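Local coordinates for protein peptide amidase (Stenotrophomonas maltophilia, PDB 1M22) that probably hydrolyses amide bonds, as a peptide amidase of the amidase signature family that works through a serine nucleophile with a second serine and a lysine, at residues T205-G213 / I241-T251; Y286-A296 / M451-L461. All blocks are in the same frame, centred on the assembly; numbering follows the deposited sequence.

Interaction 1: residues T205-G213 / I241-T251; sequences TVGLVSRDG and IAGRDDADPAT. With EPE (4-(2-hydroxyethyl)-1-piperazine ethanesulfonic acid), chain C.
Asp248 OD2 is gripped twice by Arg211: the backbone N reaches it at 2.8 Å from the anti side, well tilted out of the carboxylate plane, and NE at 2.7 Å from the syn side, nearer the plane. NH2 bonds to Asp248 OD1 at 3.2 Å, making a side-on, bidentate salt bridge with the two planes 24° apart, nearly coplanar. It ties the loop after strand 200-203 to the loop that leaves helix 231-241. Bends about CB-CG and CG-CD (chi2 82°, chi3 57°) bring NE round to the side of Arg211's own N, letting both meet one oxygen. Val206 CG1 sits over one guanidinium face, toward its rim. NH2 also donates to O2S of the bound buffer sulfonate, while the carbonyls of Phe219 and Asp222 hold NH1. Asp248 OD1 closes an Asx turn, accepting Ala250 N from above the carboxylate plane. Ser210 OG donates to the anti lone pair of Asp245 OD2 at 2.6 Å and accepts from Asp212 N in an ST turn. At the helix end, Val209 packs its two methyls on Ile241, Gly243 N bonds to Leu208 O, and one water accepts a hydrogen bond from Ser210 N and donates to Ile241 O and Gly243 O.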
ATOM      1  N   THR A 205      -7.937   7.209   4.500  1.00  5.83           N
ATOM      2  CA  THR A 205      -9.379   7.300   4.357  1.00  6.38           C
ATOM      3  C   THR A 205      -9.624   7.457   2.860  1.00  5.58           C
ATOM      4  O   THR A 205      -8.870   8.157   2.176  1.00  5.80           O
ATOM      5  CB  THR A 205      -9.916   8.569   5.054  1.00  6.15           C
ATOM      6  OG1 THR A 205      -9.569   8.540   6.442  1.00  7.04           O
ATOM      7  CG2 THR A 205     -11.428   8.673   4.909  1.00  7.21           C
ATOM      8  N   VAL A 206     -10.660   6.806   2.345  1.00  6.44           N
ATOM      9  CA  VAL A 206     -10.973   6.937   0.929  1.00  6.72           C
ATOM     10  C   VAL A 206     -11.385   8.385   0.680  1.00  6.72           C
ATOM     11  O   VAL A 206     -12.348   8.882   1.267  1.00  9.27           O
ATOM     12  CB  VAL A 206     -12.111   5.982   0.520  1.00  7.06           C
ATOM     13  CG1 VAL A 206     -12.573   6.299  -0.898  1.00  8.59           C
ATOM     14  CG2 VAL A 206     -11.622   4.542   0.602  1.00  9.58           C
ATOM     15  N   GLY A 207     -10.636   9.062  -0.181  1.00  7.20           N
ATOM     16  CA  GLY A 207     -10.926  10.453  -0.472  1.00  8.30           C
ATOM     17  C   GLY A 207      -9.788  11.381  -0.091  1.00  6.29           C
ATOM     18  O   GLY A 207      -9.763  12.530  -0.529  1.00  8.58           O
ATOM     19  N   LEU A 208      -8.847  10.906   0.724  1.00  7.00           N
ATOM     20  CA  LEU A 208      -7.722  11.749   1.116  1.00  6.34           C
ATOM     21  C   LEU A 208      -6.749  11.916  -0.045  1.00  5.89           C
ATOM     22  O   LEU A 208      -6.204  12.998  -0.256  1.00  6.65           O
ATOM     23  CB  LEU A 208      -6.976  11.150   2.315  1.00  6.95           C
ATOM     24  CG  LEU A 208      -5.787  11.992   2.810  1.00  5.73           C
ATOM     25  CD1 LEU A 208      -6.286  13.328   3.351  1.00  9.62           C
ATOM     26  CD2 LEU A 208      -5.026  11.230   3.891  1.00  8.91           C
ATOM     27  N   VAL A 209      -6.542  10.834  -0.791  1.00  6.01           N
ATOM     28  CA  VAL A 209      -5.629  10.814  -1.931  1.00  6.09           C
ATOM     29  C   VAL A 209      -6.394  10.443  -3.200  1.00  6.38           C
ATOM     30  O   VAL A 209      -7.116   9.445  -3.233  1.00  6.05           O
ATOM     31  CB  VAL A 209      -4.495   9.783  -1.710  1.00  5.62           C
ATOM     32  CG1 VAL A 209      -3.538   9.791  -2.897  1.00  6.78           C
ATOM     33  CG2 VAL A 209      -3.755  10.090  -0.413  1.00  7.15           C
ATOM     34  N   SER A 210      -6.222  11.236  -4.250  1.00  5.48           N
ATOM     35  CA  SER A 210      -6.924  10.981  -5.499  1.00  5.57           C
ATOM     36  C   SER A 210      -6.633   9.616  -6.114  1.00  5.02           C
ATOM     37  O   SER A 210      -5.493   9.154  -6.119  1.00  5.65           O
ATOM     38  CB  SER A 210      -6.572  12.059  -6.520  1.00  6.33           C
ATOM     39  OG  SER A 210      -7.241  11.814  -7.745  1.00  6.89           O
ATOM     40  N   ARG A 211      -7.680   8.984  -6.641  1.00  6.39           N
ATOM     41  CA  ARG A 211      -7.535   7.700  -7.315  1.00  6.01           C
ATOM     42  C   ARG A 211      -7.467   7.917  -8.827  1.00  6.45           C
ATOM     43  O   ARG A 211      -7.433   6.954  -9.597  1.00  7.87           O
ATOM     44  CB  ARG A 211      -8.713   6.763  -7.005  1.00  7.48           C
ATOM     45  CG  ARG A 211      -8.695   6.096  -5.627  1.00  6.64           C
ATOM     46  CD  ARG A 211      -9.227   7.014  -4.533  1.00  7.64           C
ATOM     47  NE  ARG A 211     -10.582   7.477  -4.830  1.00  6.54           N
ATOM     48  CZ  ARG A 211     -11.678   6.731  -4.730  1.00  7.46           C
ATOM     49  NH1 ARG A 211     -11.606   5.470  -4.323  1.00  7.43           N
ATOM     50  NH2 ARG A 211     -12.854   7.240  -5.078  1.00  9.18           N
ATOM     51  N   ASP A 212      -7.437   9.168  -9.271  1.00  6.93           N
ATOM     52  CA  ASP A 212      -7.384   9.393 -10.707  1.00  7.33           C
ATOM     53  C   ASP A 212      -6.072   8.870 -11.284  1.00  8.45           C
ATOM     54  O   ASP A 212      -5.002   9.026 -10.691  1.00 10.18           O
ATOM     55  CB  ASP A 212      -7.563  10.875 -11.046  1.00 12.64           C
ATOM     56  CG  ASP A 212      -8.039  11.083 -12.482  1.00 15.93           C
ATOM     57  OD1 ASP A 212      -9.080  10.499 -12.863  1.00 19.20           O
ATOM     58  OD2 ASP A 212      -7.375  11.825 -13.228  1.00 17.84           O
ATOM     59  N   GLY A 213      -6.163   8.221 -12.436  1.00  7.96           N
ATOM     60  CA  GLY A 213      -4.974   7.689 -13.070  1.00  7.31           C
ATOM     61  C   GLY A 213      -4.508   6.359 -12.515  1.00  7.44           C
ATOM     62  O   GLY A 213      -3.368   5.963 -12.741  1.00  8.96           O
ATOM     63  N   ILE A 241       1.184  13.492  -1.332  1.00  7.92           N
ATOM     64  CA  ILE A 241       0.128  12.974  -2.199  1.00  7.91           C
ATOM     65  C   ILE A 241      -1.305  13.334  -1.823  1.00  8.43           C
ATOM     66  O   ILE A 241      -2.197  13.250  -2.668  1.00  9.07           O
ATOM     67  CB  ILE A 241       0.229  11.430  -2.359  1.00  7.62           C
ATOM     68  CG1 ILE A 241      -0.005  10.723  -1.022  1.00  7.76           C
ATOM     69  CG2 ILE A 241       1.596  11.062  -2.930  1.00 10.49           C
ATOM     70  CD1 ILE A 241       0.009   9.199  -1.128  1.00  8.79           C
ATOM     71  N   ALA A 242      -1.542  13.731  -0.578  1.00  7.11           N
ATOM     72  CA  ALA A 242      -2.896  14.092  -0.168  1.00  7.22           C
ATOM     73  C   ALA A 242      -3.334  15.380  -0.851  1.00  7.96           C
ATOM     74  O   ALA A 242      -2.541  16.313  -1.002  1.00 10.32           O
ATOM     75  CB  ALA A 242      -2.966  14.258   1.348  1.00  7.54           C
ATOM     76  N   GLY A 243      -4.593  15.433  -1.270  1.00  8.62           N
ATOM     77  CA  GLY A 243      -5.085  16.638  -1.913  1.00  9.50           C
ATOM     78  C   GLY A 243      -6.350  16.437  -2.719  1.00  9.02           C
ATOM     79  O   GLY A 243      -6.624  15.339  -3.205  1.00  9.57           O
ATOM     80  N   ARG A 244      -7.124  17.508  -2.859  1.00  8.75           N
ATOM     81  CA  ARG A 244      -8.366  17.466  -3.618  1.00  9.34           C
ATOM     82  C   ARG A 244      -8.079  17.445  -5.119  1.00  8.76           C
ATOM     83  O   ARG A 244      -7.180  18.134  -5.608  1.00 11.46           O
ATOM     84  CB  ARG A 244      -9.231  18.679  -3.275  1.00 11.06           C
ATOM     85  CG  ARG A 244     -10.617  18.656  -3.897  1.00 15.04           C
ATOM     86  CD  ARG A 244     -11.460  19.823  -3.404  1.00 21.36           C
ATOM     87  NE  ARG A 244     -12.827  19.763  -3.914  1.00 27.62           N
ATOM     88  CZ  ARG A 244     -13.782  20.635  -3.605  1.00 30.59           C
ATOM     89  NH1 ARG A 244     -13.523  21.642  -2.781  1.00 33.06           N
ATOM     90  NH2 ARG A 244     -14.996  20.499  -4.119  1.00 32.41           N
ATOM     91  N   ASP A 245      -8.850  16.641  -5.843  1.00  8.77           N
ATOM     92  CA  ASP A 245      -8.709  16.509  -7.289  1.00  9.05           C
ATOM     93  C   ASP A 245     -10.108  16.478  -7.896  1.00  9.43           C
ATOM     94  O   ASP A 245     -10.911  15.606  -7.565  1.00  9.45           O
ATOM     95  CB  ASP A 245      -7.947  15.215  -7.613  1.00  9.08           C
ATOM     96  CG  ASP A 245      -7.837  14.939  -9.107  1.00 11.60           C
ATOM     97  OD1 ASP A 245      -8.121  15.838  -9.928  1.00 11.58           O
ATOM     98  OD2 ASP A 245      -7.451  13.807  -9.462  1.00  9.72           O
ATOM     99  N   ASP A 246     -10.401  17.434  -8.776  1.00  9.49           N
ATOM    100  CA  ASP A 246     -11.715  17.498  -9.414  1.00 10.45           C
ATOM    101  C   ASP A 246     -12.097  16.207 -10.138  1.00 10.22           C
ATOM    102  O   ASP A 246     -13.280  15.906 -10.288  1.00 10.50           O
ATOM    103  CB  ASP A 246     -11.781  18.657 -10.417  1.00 13.51           C
ATOM    104  CG  ASP A 246     -11.675  20.017  -9.754  1.00 17.61           C
ATOM    105  OD1 ASP A 246     -12.227  20.193  -8.649  1.00 21.31           O
ATOM    106  OD2 ASP A 246     -11.052  20.918 -10.355  1.00 21.84           O
ATOM    107  N   ALA A 247     -11.100  15.446 -10.584  1.00  9.29           N
ATOM    108  CA  ALA A 247     -11.364  14.202 -11.304  1.00  9.81           C
ATOM    109  C   ALA A 247     -11.789  13.045 -10.399  1.00  9.60           C
ATOM    110  O   ALA A 247     -12.233  12.004 -10.886  1.00 11.38           O
ATOM    111  CB  ALA A 247     -10.144  13.804 -12.118  1.00 11.16           C
ATOM    112  N   ASP A 248     -11.661  13.227  -9.088  1.00  9.76           N
ATOM    113  CA  ASP A 248     -12.042  12.188  -8.130  1.00  9.18           C
ATOM    114  C   ASP A 248     -12.981  12.779  -7.081  1.00 10.27           C
ATOM    115  O   ASP A 248     -12.540  13.363  -6.092  1.00  9.98           O
ATOM    116  CB  ASP A 248     -10.794  11.607  -7.455  1.00  8.35           C
ATOM    117  CG  ASP A 248     -11.119  10.480  -6.486  1.00 10.34           C
ATOM    118  OD1 ASP A 248     -12.311  10.128  -6.341  1.00 11.65           O
ATOM    119  OD2 ASP A 248     -10.178   9.945  -5.862  1.00  8.82           O
ATOM    120  N   PRO A 249     -14.301  12.624  -7.283  1.00 10.62           N
ATOM    121  CA  PRO A 249     -15.329  13.139  -6.372  1.00 11.73           C
ATOM    122  C   PRO A 249     -15.162  12.779  -4.898  1.00 10.14           C
ATOM    123  O   PRO A 249     -15.600  13.523  -4.019  1.00 12.21           O
ATOM    124  CB  PRO A 249     -16.620  12.574  -6.960  1.00 12.86           C
ATOM    125  CG  PRO A 249     -16.326  12.525  -8.417  1.00 12.35           C
ATOM    126  CD  PRO A 249     -14.920  11.964  -8.446  1.00 11.63           C
ATOM    127  N   ALA A 250     -14.537  11.641  -4.619  1.00 10.16           N
ATOM    128  CA  ALA A 250     -14.350  11.229  -3.235  1.00  9.76           C
ATOM    129  C   ALA A 250     -13.483  12.230  -2.476  1.00  9.36           C
ATOM    130  O   ALA A 250     -13.631  12.387  -1.264  1.00 10.67           O
ATOM    131  CB  ALA A 250     -13.717   9.839  -3.177  1.00 10.22           C
ATOM    132  N   THR A 251     -12.588  12.915  -3.183  1.00  8.59           N
ATOM    133  CA  THR A 251     -11.713  13.877  -2.520  1.00  9.17           C
ATOM    134  C   THR A 251     -12.443  15.146  -2.094  1.00 11.31           C
ATOM    135  O   THR A 251     -11.927  15.920  -1.289  1.00 14.12           O
ATOM    136  CB  THR A 251     -10.487  14.257  -3.397  1.00  8.47           C
ATOM    137  OG1 THR A 251     -10.915  14.939  -4.585  1.00  8.93           O
ATOM    138  CG2 THR A 251      -9.707  13.007  -3.780  1.00  9.29           C
TER
HETATM  139  N1  EPE C2001     -19.137   7.140  -8.450  1.00 26.04           N
HETATM  140  C2  EPE C2001     -18.367   6.630  -9.652  1.00 22.27           C
HETATM  141  C3  EPE C2001     -19.384   6.738 -10.803  1.00 27.00           C
HETATM  142  N4  EPE C2001     -20.416   5.762 -10.619  1.00 26.68           N
HETATM  143  C5  EPE C2001     -21.137   5.956  -9.350  1.00 26.29           C
HETATM  144  C6  EPE C2001     -20.219   6.080  -8.156  1.00 26.99           C
HETATM  145  C7  EPE C2001     -21.504   5.782 -11.671  1.00 25.34           C
HETATM  146  C8  EPE C2001     -21.065   5.643 -13.110  1.00 25.61           C
HETATM  147  O8  EPE C2001     -21.021   6.942 -13.788  1.00 23.31           O
HETATM  148  C9  EPE C2001     -18.370   7.211  -7.121  1.00 25.97           C
HETATM  149  C10 EPE C2001     -17.159   8.080  -7.304  1.00 24.43           C
HETATM  150  S   EPE C2001     -16.297   8.396  -5.748  1.00 19.20           S
HETATM  151  O1S EPE C2001     -15.227   9.231  -6.275  1.00 22.13           O
HETATM  152  O2S EPE C2001     -15.748   7.176  -5.019  1.00 21.42           O
HETATM  153  O3S EPE C2001     -17.210   9.165  -4.932  1.00 21.84           O
HETATM  154  O   HOH W   1      -4.582  13.535  -4.049  1.00  8.33           O
HETATM  155  O   HOH W   2     -10.629   9.640 -10.616  1.00 24.21           O

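Interaction 2: residues Y286-A296 / M451-L461; sequences YRGMPPLIEQA and MGQIDGLPVGL
One carboxylate oxygen, Asp455 OD2, takes both NH1 and NH2 of Arg287, each at 2.9 Å, end-on and in the guanidinium plane. NH1 meets its syn lone pair while NH2 comes in nearly along the C-O axis, with the guanidinium and carboxylate planes 35° apart. Asp455 lies in the type I' turn at the tip of the hairpin of strands 446-454 and 457-464, which packs against the first turns of helix 289-302. The helix segment runs almost antiparallel to 451-454 (171°), their axes 8.6 Å apart. Leu292 points at the hairpin; with CG anti to the carbonyl carbon (chi1 -65°) and the chain extended beyond it, CD1 is carried to Ile454 CG1, at 3.5 Å, and Val459 CG2, at 4.1 Å. Ile454 CD1 lies against the turn that leads into the helix, 3.5 Å from Gly288 C, and meets the edge of the Tyr286 ring. Met289 lays its SD against Val459 CG1 at 3.6 Å. One helical turn on, Ile293 CD1 touches Leu461 CD1, the two side chains crossing at about a right angle. Met451 and Gly452 both face Val459 in a classic beta bulge, and Tyr480 of helix 470-484 touches Ala296, Met451 and Leu461. Helix and hairpin are therefore joined by hydrocarbon and thioether contacts, with one salt bridge, through a single oxygen, at the exposed hairpin tip.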
ATOM      1  N   TYR A 286      -2.287 -17.100  17.107  1.00 14.60           N
ATOM      2  CA  TYR A 286      -1.525 -17.622  15.981  1.00 14.04           C
ATOM      3  C   TYR A 286      -0.175 -18.071  16.541  1.00 14.60           C
ATOM      4  O   TYR A 286       0.382 -17.420  17.424  1.00 14.69           O
ATOM      5  CB  TYR A 286      -1.365 -16.507  14.942  1.00 14.26           C
ATOM      6  CG  TYR A 286      -0.577 -16.858  13.701  1.00 15.70           C
ATOM      7  CD1 TYR A 286       0.808 -16.709  13.666  1.00 14.52           C
ATOM      8  CD2 TYR A 286      -1.223 -17.291  12.542  1.00 15.35           C
ATOM      9  CE1 TYR A 286       1.531 -16.973  12.505  1.00 16.11           C
ATOM     10  CE2 TYR A 286      -0.509 -17.562  11.377  1.00 16.35           C
ATOM     11  CZ  TYR A 286       0.866 -17.397  11.367  1.00 12.92           C
ATOM     12  OH  TYR A 286       1.573 -17.632  10.210  1.00 17.92           O
ATOM     13  N   ARG A 287       0.340 -19.193  16.047  1.00 16.07           N
ATOM     14  CA  ARG A 287       1.609 -19.727  16.534  1.00 17.30           C
ATOM     15  C   ARG A 287       2.730 -18.689  16.606  1.00 14.97           C
ATOM     16  O   ARG A 287       3.133 -18.124  15.585  1.00 16.21           O
ATOM     17  CB  ARG A 287       2.059 -20.899  15.654  1.00 22.07           C
ATOM     18  CG  ARG A 287       3.276 -21.642  16.193  1.00 27.26           C
ATOM     19  CD  ARG A 287       3.734 -22.738  15.241  1.00 31.61           C
ATOM     20  NE  ARG A 287       4.254 -22.200  13.986  1.00 36.02           N
ATOM     21  CZ  ARG A 287       5.351 -21.454  13.886  1.00 37.87           C
ATOM     22  NH1 ARG A 287       6.054 -21.151  14.970  1.00 38.41           N
ATOM     23  NH2 ARG A 287       5.747 -21.009  12.700  1.00 39.03           N
ATOM     24  N   GLY A 288       3.228 -18.450  17.817  1.00 14.67           N
ATOM     25  CA  GLY A 288       4.305 -17.495  18.017  1.00 13.26           C
ATOM     26  C   GLY A 288       3.861 -16.056  18.222  1.00 11.46           C
ATOM     27  O   GLY A 288       4.676 -15.190  18.539  1.00 14.30           O
ATOM     28  N   MET A 289       2.567 -15.801  18.062  1.00 12.63           N
ATOM     29  CA  MET A 289       2.032 -14.449  18.204  1.00 11.61           C
ATOM     30  C   MET A 289       1.840 -13.922  19.631  1.00 12.74           C
ATOM     31  O   MET A 289       2.138 -12.761  19.906  1.00 13.14           O
ATOM     32  CB  MET A 289       0.701 -14.340  17.453  1.00 11.63           C
ATOM     33  CG  MET A 289       0.220 -12.907  17.222  1.00 11.80           C
ATOM     34  SD  MET A 289       1.252 -11.988  16.044  1.00 12.14           S
ATOM     35  CE  MET A 289       0.648 -12.636  14.494  1.00 14.79           C
ATOM     36  N   PRO A 290       1.346 -14.761  20.561  1.00 12.44           N
ATOM     37  CA  PRO A 290       1.139 -14.287  21.934  1.00 12.93           C
ATOM     38  C   PRO A 290       2.230 -13.403  22.545  1.00 13.37           C
ATOM     39  O   PRO A 290       1.939 -12.326  23.062  1.00 13.67           O
ATOM     40  CB  PRO A 290       0.925 -15.583  22.712  1.00 12.36           C
ATOM     41  CG  PRO A 290       0.186 -16.419  21.726  1.00 13.07           C
ATOM     42  CD  PRO A 290       0.968 -16.182  20.442  1.00 12.93           C
ATOM     43  N   PRO A 291       3.498 -13.837  22.493  1.00 12.01           N
ATOM     44  CA  PRO A 291       4.574 -13.023  23.070  1.00 13.79           C
ATOM     45  C   PRO A 291       4.723 -11.655  22.411  1.00 12.59           C
ATOM     46  O   PRO A 291       4.987 -10.653  23.080  1.00 13.45           O
ATOM     47  CB  PRO A 291       5.816 -13.888  22.862  1.00 14.50           C
ATOM     48  CG  PRO A 291       5.267 -15.285  22.822  1.00 17.00           C
ATOM     49  CD  PRO A 291       4.024 -15.118  21.993  1.00 13.66           C
ATOM     50  N   LEU A 292       4.557 -11.620  21.094  1.00 12.91           N
ATOM     51  CA  LEU A 292       4.695 -10.374  20.354  1.00 11.79           C
ATOM     52  C   LEU A 292       3.583  -9.380  20.643  1.00 10.74           C
ATOM     53  O   LEU A 292       3.852  -8.215  20.935  1.00 10.09           O
ATOM     54  CB  LEU A 292       4.746 -10.652  18.852  1.00 13.57           C
ATOM     55  CG  LEU A 292       5.964 -11.435  18.358  1.00 15.31           C
ATOM     56  CD1 LEU A 292       5.846 -11.663  16.863  1.00 19.19           C
ATOM     57  CD2 LEU A 292       7.239 -10.670  18.691  1.00 17.75           C
ATOM     58  N   ILE A 293       2.336  -9.828  20.575  1.00 11.68           N
ATOM     59  CA  ILE A 293       1.231  -8.915  20.820  1.00 11.56           C
ATOM     60  C   ILE A 293       1.163  -8.504  22.291  1.00 12.07           C
ATOM     61  O   ILE A 293       0.737  -7.392  22.601  1.00 12.23           O
ATOM     62  CB  ILE A 293      -0.118  -9.519  20.343  1.00 12.66           C
ATOM     63  CG1 ILE A 293      -1.189  -8.426  20.306  1.00 12.60           C
ATOM     64  CG2 ILE A 293      -0.535 -10.670  21.236  1.00 13.62           C
ATOM     65  CD1 ILE A 293      -0.894  -7.309  19.317  1.00 13.29           C
ATOM     66  N   GLU A 294       1.593  -9.382  23.196  1.00 13.15           N
ATOM     67  CA  GLU A 294       1.599  -9.046  24.619  1.00 15.31           C
ATOM     68  C   GLU A 294       2.627  -7.946  24.859  1.00 13.72           C
ATOM     69  O   GLU A 294       2.374  -6.987  25.591  1.00 13.99           O
ATOM     70  CB  GLU A 294       1.966 -10.262  25.472  1.00 18.72           C
ATOM     71  CG  GLU A 294       0.830 -11.229  25.711  1.00 26.83           C
ATOM     72  CD  GLU A 294       1.246 -12.409  26.566  1.00 30.64           C
ATOM     73  OE1 GLU A 294       2.201 -13.114  26.179  1.00 35.12           O
ATOM     74  OE2 GLU A 294       0.620 -12.632  27.623  1.00 33.90           O
ATOM     75  N   GLN A 295       3.793  -8.092  24.237  1.00 12.27           N
ATOM     76  CA  GLN A 295       4.849  -7.103  24.388  1.00 12.28           C
ATOM     77  C   GLN A 295       4.398  -5.767  23.805  1.00 11.20           C
ATOM     78  O   GLN A 295       4.670  -4.714  24.377  1.00 11.81           O
ATOM     79  CB  GLN A 295       6.121  -7.568  23.681  1.00 14.94           C
ATOM     80  CG  GLN A 295       7.307  -6.646  23.898  1.00 21.74           C
ATOM     81  CD  GLN A 295       7.669  -6.502  25.366  1.00 26.53           C
ATOM     82  OE1 GLN A 295       7.933  -7.490  26.052  1.00 30.17           O
ATOM     83  NE2 GLN A 295       7.685  -5.266  25.853  1.00 28.46           N
ATOM     84  N   ALA A 296       3.712  -5.816  22.666  1.00 10.76           N
ATOM     85  CA  ALA A 296       3.229  -4.598  22.022  1.00 10.26           C
ATOM     86  C   ALA A 296       2.245  -3.867  22.926  1.00  8.92           C
ATOM     87  O   ALA A 296       2.306  -2.647  23.061  1.00 10.05           O
ATOM     88  CB  ALA A 296       2.567  -4.933  20.698  1.00 11.59           C
ATOM     89  N   MET A 451       6.416  -5.072  14.333  1.00  7.31           N
ATOM     90  CA  MET A 451       6.433  -5.315  15.768  1.00  8.80           C
ATOM     91  C   MET A 451       7.278  -6.519  16.175  1.00  8.99           C
ATOM     92  O   MET A 451       7.306  -6.900  17.343  1.00 12.16           O
ATOM     93  CB  MET A 451       5.008  -5.457  16.315  1.00 10.58           C
ATOM     94  CG  MET A 451       4.310  -6.767  16.033  1.00 12.10           C
ATOM     95  SD  MET A 451       2.925  -6.945  17.190  1.00 12.07           S
ATOM     96  CE  MET A 451       3.778  -6.984  18.645  1.00 23.07           C
ATOM     97  N   GLY A 452       7.974  -7.109  15.210  1.00  8.98           N
ATOM     98  CA  GLY A 452       8.815  -8.249  15.517  1.00  9.52           C
ATOM     99  C   GLY A 452       8.811  -9.285  14.417  1.00  9.98           C
ATOM    100  O   GLY A 452       8.421  -9.009  13.283  1.00  8.25           O
ATOM    101  N   GLN A 453       9.256 -10.488  14.758  1.00  9.92           N
ATOM    102  CA  GLN A 453       9.302 -11.579  13.801  1.00 10.55           C
ATOM    103  C   GLN A 453       8.998 -12.894  14.494  1.00 11.14           C
ATOM    104  O   GLN A 453       9.127 -13.010  15.714  1.00 12.45           O
ATOM    105  CB  GLN A 453      10.694 -11.680  13.160  1.00 12.36           C
ATOM    106  CG  GLN A 453      11.113 -10.475  12.335  1.00 18.01           C
ATOM    107  CD  GLN A 453      12.509 -10.621  11.747  1.00 20.70           C
ATOM    108  OE1 GLN A 453      12.959  -9.777  10.970  1.00 24.19           O
ATOM    109  NE2 GLN A 453      13.202 -11.693  12.119  1.00 22.84           N
ATOM    110  N   ILE A 454       8.570 -13.869  13.705  1.00  9.93           N
ATOM    111  CA  ILE A 454       8.306 -15.214  14.194  1.00 11.47           C
ATOM    112  C   ILE A 454       9.112 -16.090  13.242  1.00 13.86           C
ATOM    113  O   ILE A 454       8.873 -16.088  12.032  1.00 12.10           O
ATOM    114  CB  ILE A 454       6.811 -15.595  14.102  1.00 10.79           C
ATOM    115  CG1 ILE A 454       5.984 -14.688  15.018  1.00 11.83           C
ATOM    116  CG2 ILE A 454       6.626 -17.062  14.496  1.00 13.61           C
ATOM    117  CD1 ILE A 454       4.487 -14.928  14.948  1.00 11.82           C
ATOM    118  N   ASP A 455      10.088 -16.805  13.787  1.00 15.44           N
ATOM    119  CA  ASP A 455      10.938 -17.677  12.986  1.00 17.34           C
ATOM    120  C   ASP A 455      11.614 -16.924  11.838  1.00 14.51           C
ATOM    121  O   ASP A 455      11.768 -17.462  10.739  1.00 16.14           O
ATOM    122  CB  ASP A 455      10.119 -18.843  12.425  1.00 21.75           C
ATOM    123  CG  ASP A 455       9.516 -19.711  13.513  1.00 27.30           C
ATOM    124  OD1 ASP A 455      10.273 -20.184  14.385  1.00 31.12           O
ATOM    125  OD2 ASP A 455       8.285 -19.922  13.492  1.00 31.67           O
ATOM    126  N   GLY A 456      12.003 -15.679  12.095  1.00 13.24           N
ATOM    127  CA  GLY A 456      12.676 -14.882  11.082  1.00 11.78           C
ATOM    128  C   GLY A 456      11.794 -14.160  10.077  1.00 10.71           C
ATOM    129  O   GLY A 456      12.300 -13.453   9.208  1.00 13.80           O
ATOM    130  N   LEU A 457      10.480 -14.326  10.190  1.00  9.75           N
ATOM    131  CA  LEU A 457       9.549 -13.681   9.266  1.00  9.10           C
ATOM    132  C   LEU A 457       8.818 -12.540   9.980  1.00  8.36           C
ATOM    133  O   LEU A 457       8.290 -12.719  11.076  1.00  9.01           O
ATOM    134  CB  LEU A 457       8.558 -14.716   8.732  1.00  7.91           C
ATOM    135  CG  LEU A 457       9.208 -15.885   7.973  1.00 10.60           C
ATOM    136  CD1 LEU A 457       8.150 -16.909   7.600  1.00 10.95           C
ATOM    137  CD2 LEU A 457       9.916 -15.366   6.727  1.00 11.79           C
ATOM    138  N   PRO A 458       8.775 -11.351   9.358  1.00  7.09           N
ATOM    139  CA  PRO A 458       8.114 -10.184   9.953  1.00  6.40           C
ATOM    140  C   PRO A 458       6.637 -10.295  10.295  1.00  6.12           C
ATOM    141  O   PRO A 458       5.859 -10.936   9.590  1.00  6.80           O
ATOM    142  CB  PRO A 458       8.346  -9.087   8.919  1.00  7.47           C
ATOM    143  CG  PRO A 458       9.617  -9.489   8.258  1.00  8.24           C
ATOM    144  CD  PRO A 458       9.441 -10.979   8.097  1.00  6.95           C
ATOM    145  N   VAL A 459       6.277  -9.620  11.382  1.00  6.27           N
ATOM    146  CA  VAL A 459       4.904  -9.527  11.865  1.00  7.56           C
ATOM    147  C   VAL A 459       4.675  -8.045  12.162  1.00  6.82           C
ATOM    148  O   VAL A 459       5.577  -7.357  12.648  1.00  7.65           O
ATOM    149  CB  VAL A 459       4.688 -10.338  13.162  1.00 11.07           C
ATOM    150  CG1 VAL A 459       3.287 -10.096  13.702  1.00 15.38           C
ATOM    151  CG2 VAL A 459       4.894 -11.818  12.886  1.00 14.66           C
ATOM    152  N   GLY A 460       3.479  -7.556  11.860  1.00  6.82           N
ATOM    153  CA  GLY A 460       3.185  -6.155  12.101  1.00  6.20           C
ATOM    154  C   GLY A 460       2.035  -5.898  13.052  1.00  6.66           C
ATOM    155  O   GLY A 460       1.204  -6.774  13.308  1.00  7.78           O
ATOM    156  N   LEU A 461       2.017  -4.686  13.597  1.00  5.34           N
ATOM    157  CA  LEU A 461       0.963  -4.234  14.499  1.00  6.16           C
ATOM    158  C   LEU A 461       0.093  -3.267  13.697  1.00  6.42           C
ATOM    159  O   LEU A 461       0.576  -2.248  13.177  1.00  6.31           O
ATOM    160  CB  LEU A 461       1.559  -3.513  15.710  1.00  6.54           C
ATOM    161  CG  LEU A 461       0.546  -2.974  16.723  1.00  7.84           C
ATOM    162  CD1 LEU A 461      -0.212  -4.130  17.362  1.00  9.37           C
ATOM    163  CD2 LEU A 461       1.277  -2.163  17.779  1.00  9.84           C
TER

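Interaction 1 and interaction 2 lie on opposite sides of the chain's centre, their own centres 35 Å apart and their nearest atoms about 15 Å apart, and they follow one another along the chain without touching. Both attach to the same mixed sheet: strand 200-203, which leads into 205-213, is the neighbour of strand 446-454, whose end supplies 451-454. Segments 205-213 and 241-251 are joined by a salt bridge, a serine-aspartate bond and backbone bonds, 286-296 and 451-461 mainly by apolar side chains. The HEPES sulfonate sits at interaction 1, on Arg211. There too the side chain of Ile241 lies about 11 Å from that of Lys86; interaction 2 is away from the active-site residues.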